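Local coordinates for protein 3-deoxy-d-manno-octulosonic-acid transferase (Acinetobacter baumannii, PDB 4BFC) that probably transfers Kdo from CMP-Kdo to a lipid A precursor in lipopolysaccharide synthesis, this C-terminal domain binding the sugar nucleotide, at residues G120-W123 / L124-L128. Residues are numbered along the deposited sequence; the frame is centred on the assembly and turned at random.
Sequences GELW and LWYAL
E121, at the N-cap position, and the first turn of helix 122-128 are joined by successive backbone bonds. E121 O receives two weak ones, from L124 N at 2.9 Å with a bent N-H...O angle of 122° and from W125 N at 3.4 Å. Regular helical bonding follows: Y126 N reaches L122 O at 2.9 Å, almost straight at 175°, and A127 N meets W123 O at 3.0 Å.

The indole of W125 folds back over the start of the helix, its CG anti to its own carbonyl carbon (chi1 -48°), which brings the pyrrole side of the ring over the cap. There E121 O lies over one ring face, 3.2 Å from W125 CD1, and E121 CB approaches W125 NE1. Farther out, the E121 carboxylate stands nearly perpendicular to the indole plane, with OE1 3.8 Å from W125 CZ2. The side chains of E121 and L124 run alongside each other in the same direction.

One residue along, L122 packs obliquely against the phenol of Y126, one turn later in the helix: L122 CG comes within 3.5 Å of Y126 CE2, and CD1 sits over one ring face, displaced toward the rim. L122 and Y126 both reach A48 of strand 43-50, whereas L124 and A127 meet helix 24-36, so the turn lies between the parallel sheet and helix 24-36. W123 turns its indole toward helix 148-152, where NE1 hydrogen-bonds to E149.

The polar end of E121 is bound outside the helix: OE2 forms a salt bridge with R101 and OE1 hydrogen-bonds to S118, while its carbonyl takes the two weak helical bonds. This pairing would be expected to favour a charged carboxylate, held beside an otherwise largely apolar turn.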
ATOM      1  N   GLY A 120       3.182  14.692   2.468  1.00 29.51           N
ATOM      2  CA  GLY A 120       2.061  15.478   2.946  1.00 29.44           C
ATOM      3  C   GLY A 120       1.806  16.798   2.235  1.00 26.30           C
ATOM      4  O   GLY A 120       1.046  17.627   2.723  1.00 30.80           O
ATOM      5  N   GLU A 121       2.460  17.004   1.090  1.00 26.64           N
ATOM      6  CA  GLU A 121       2.404  18.305   0.447  1.00 25.16           C
ATOM      7  C   GLU A 121       1.766  18.308  -0.946  1.00 27.62           C
ATOM      8  O   GLU A 121       1.761  19.334  -1.638  1.00 25.64           O
ATOM      9  CB  GLU A 121       3.818  18.887   0.358  1.00 25.41           C
ATOM     10  CG  GLU A 121       4.615  18.987   1.624  1.00 26.45           C
ATOM     11  CD  GLU A 121       5.821  19.901   1.434  1.00 26.81           C
ATOM     12  OE1 GLU A 121       6.801  19.482   0.810  1.00 24.35           O
ATOM     13  OE2 GLU A 121       5.758  21.076   1.885  1.00 31.41           O
ATOM     14  N   LEU A 122       1.132  17.189  -1.320  1.00 25.65           N
ATOM     15  CA  LEU A 122       0.412  17.125  -2.601  1.00 28.45           C
ATOM     16  C   LEU A 122      -0.488  18.346  -2.917  1.00 27.37           C
ATOM     17  O   LEU A 122      -0.499  18.844  -4.089  1.00 25.97           O
ATOM     18  CB  LEU A 122      -0.348  15.780  -2.693  1.00 32.58           C
ATOM     19  CG  LEU A 122      -0.807  15.413  -4.092  1.00 28.44           C
ATOM     20  CD1 LEU A 122       0.297  15.423  -5.157  1.00 30.51           C
ATOM     21  CD2 LEU A 122      -1.633  14.137  -4.042  1.00 32.78           C
ATOM     22  N   TRP A 123      -1.256  18.875  -1.931  1.00 24.85           N
ATOM     23  CA  TRP A 123      -2.099  20.050  -2.110  1.00 28.49           C
ATOM     24  C   TRP A 123      -1.306  21.272  -2.526  1.00 24.39           C
ATOM     25  O   TRP A 123      -1.747  22.027  -3.352  1.00 22.84           O
ATOM     26  CB  TRP A 123      -2.919  20.368  -0.857  1.00 32.03           C
ATOM     27  CG  TRP A 123      -4.168  19.532  -0.829  1.00 36.34           C
ATOM     28  CD1 TRP A 123      -4.244  18.142  -0.798  1.00 41.98           C
ATOM     29  CD2 TRP A 123      -5.574  19.995  -0.926  1.00 41.49           C
ATOM     30  NE1 TRP A 123      -5.556  17.724  -0.818  1.00 42.15           N
ATOM     31  CE2 TRP A 123      -6.404  18.779  -0.896  1.00 43.76           C
ATOM     32  CE3 TRP A 123      -6.203  21.239  -1.010  1.00 45.58           C
ATOM     33  CZ2 TRP A 123      -7.801  18.834  -0.954  1.00 45.95           C
ATOM     34  CZ3 TRP A 123      -7.613  21.277  -1.075  1.00 48.58           C
ATOM     35  CH2 TRP A 123      -8.386  20.099  -1.044  1.00 46.67           C
ATOM     36  N   LEU A 124      -0.123  21.453  -1.941  1.00 24.90           N
ATOM     37  CA  LEU A 124       0.698  22.586  -2.339  1.00 22.68           C
ATOM     38  C   LEU A 124       1.004  22.532  -3.859  1.00 23.26           C
ATOM     39  O   LEU A 124       0.880  23.565  -4.527  1.00 22.75           O
ATOM     40  CB  LEU A 124       2.017  22.606  -1.533  1.00 25.00           C
ATOM     41  CG  LEU A 124       3.184  23.572  -1.795  1.00 25.03           C
ATOM     42  CD1 LEU A 124       2.611  24.964  -1.749  1.00 26.59           C
ATOM     43  CD2 LEU A 124       4.327  23.363  -0.760  1.00 23.44           C
ATOM     44  N   TRP A 125       1.452  21.361  -4.334  1.00 21.35           N
ATOM     45  CA  TRP A 125       1.857  21.197  -5.758  1.00 21.56           C
ATOM     46  C   TRP A 125       0.663  21.382  -6.655  1.00 20.87           C
ATOM     47  O   TRP A 125       0.746  22.110  -7.621  1.00 21.70           O
ATOM     48  CB  TRP A 125       2.555  19.883  -6.007  1.00 23.45           C
ATOM     49  CG  TRP A 125       3.636  19.667  -4.955  1.00 22.17           C
ATOM     50  CD1 TRP A 125       3.737  18.613  -4.084  1.00 24.64           C
ATOM     51  CD2 TRP A 125       4.664  20.624  -4.540  1.00 24.87           C
ATOM     52  NE1 TRP A 125       4.765  18.805  -3.188  1.00 24.16           N
ATOM     53  CE2 TRP A 125       5.365  19.998  -3.410  1.00 24.13           C
ATOM     54  CE3 TRP A 125       5.048  21.889  -4.961  1.00 23.40           C
ATOM     55  CZ2 TRP A 125       6.400  20.620  -2.770  1.00 24.20           C
ATOM     56  CZ3 TRP A 125       6.083  22.542  -4.262  1.00 22.15           C
ATOM     57  CH2 TRP A 125       6.773  21.888  -3.233  1.00 22.90           C
ATOM     58  N   TYR A 126      -0.457  20.712  -6.364  1.00 21.02           N
ATOM     59  CA  TYR A 126      -1.678  21.022  -7.195  1.00 22.27           C
ATOM     60  C   TYR A 126      -2.021  22.535  -7.211  1.00 23.95           C
ATOM     61  O   TYR A 126      -2.369  23.090  -8.230  1.00 22.91           O
ATOM     62  CB  TYR A 126      -2.913  20.318  -6.603  1.00 22.62           C
ATOM     63  CG  TYR A 126      -2.985  18.839  -6.794  1.00 21.54           C
ATOM     64  CD1 TYR A 126      -2.677  18.290  -8.046  1.00 20.28           C
ATOM     65  CD2 TYR A 126      -3.392  17.973  -5.752  1.00 20.79           C
ATOM     66  CE1 TYR A 126      -2.759  16.938  -8.277  1.00 22.41           C
ATOM     67  CE2 TYR A 126      -3.484  16.599  -5.989  1.00 19.30           C
ATOM     68  CZ  TYR A 126      -3.175  16.099  -7.238  1.00 22.55           C
ATOM     69  OH  TYR A 126      -3.278  14.778  -7.489  1.00 22.47           O
ATOM     70  N   ALA A 127      -1.877  23.218  -6.074  1.00 22.48           N
ATOM     71  CA  ALA A 127      -2.209  24.649  -6.022  1.00 23.77           C
ATOM     72  C   ALA A 127      -1.235  25.503  -6.888  1.00 24.84           C
ATOM     73  O   ALA A 127      -1.530  26.650  -7.235  1.00 29.04           O
ATOM     74  CB  ALA A 127      -2.207  25.149  -4.583  1.00 22.69           C
ATOM     75  N   LEU A 128      -0.096  24.932  -7.231  1.00 21.23           N
ATOM     76  CA  LEU A 128       0.894  25.607  -8.093  1.00 21.59           C
ATOM     77  C   LEU A 128       0.767  25.225  -9.578  1.00 24.60           C
ATOM     78  O   LEU A 128       1.496  25.770 -10.450  1.00 23.05           O
ATOM     79  CB  LEU A 128       2.327  25.392  -7.571  1.00 25.23           C
ATOM     80  CG  LEU A 128       2.642  26.070  -6.217  1.00 26.31           C
ATOM     81  CD1 LEU A 128       4.039  25.682  -5.780  1.00 27.17           C
ATOM     82  CD2 LEU A 128       2.548  27.589  -6.361  1.00 31.12           C
TER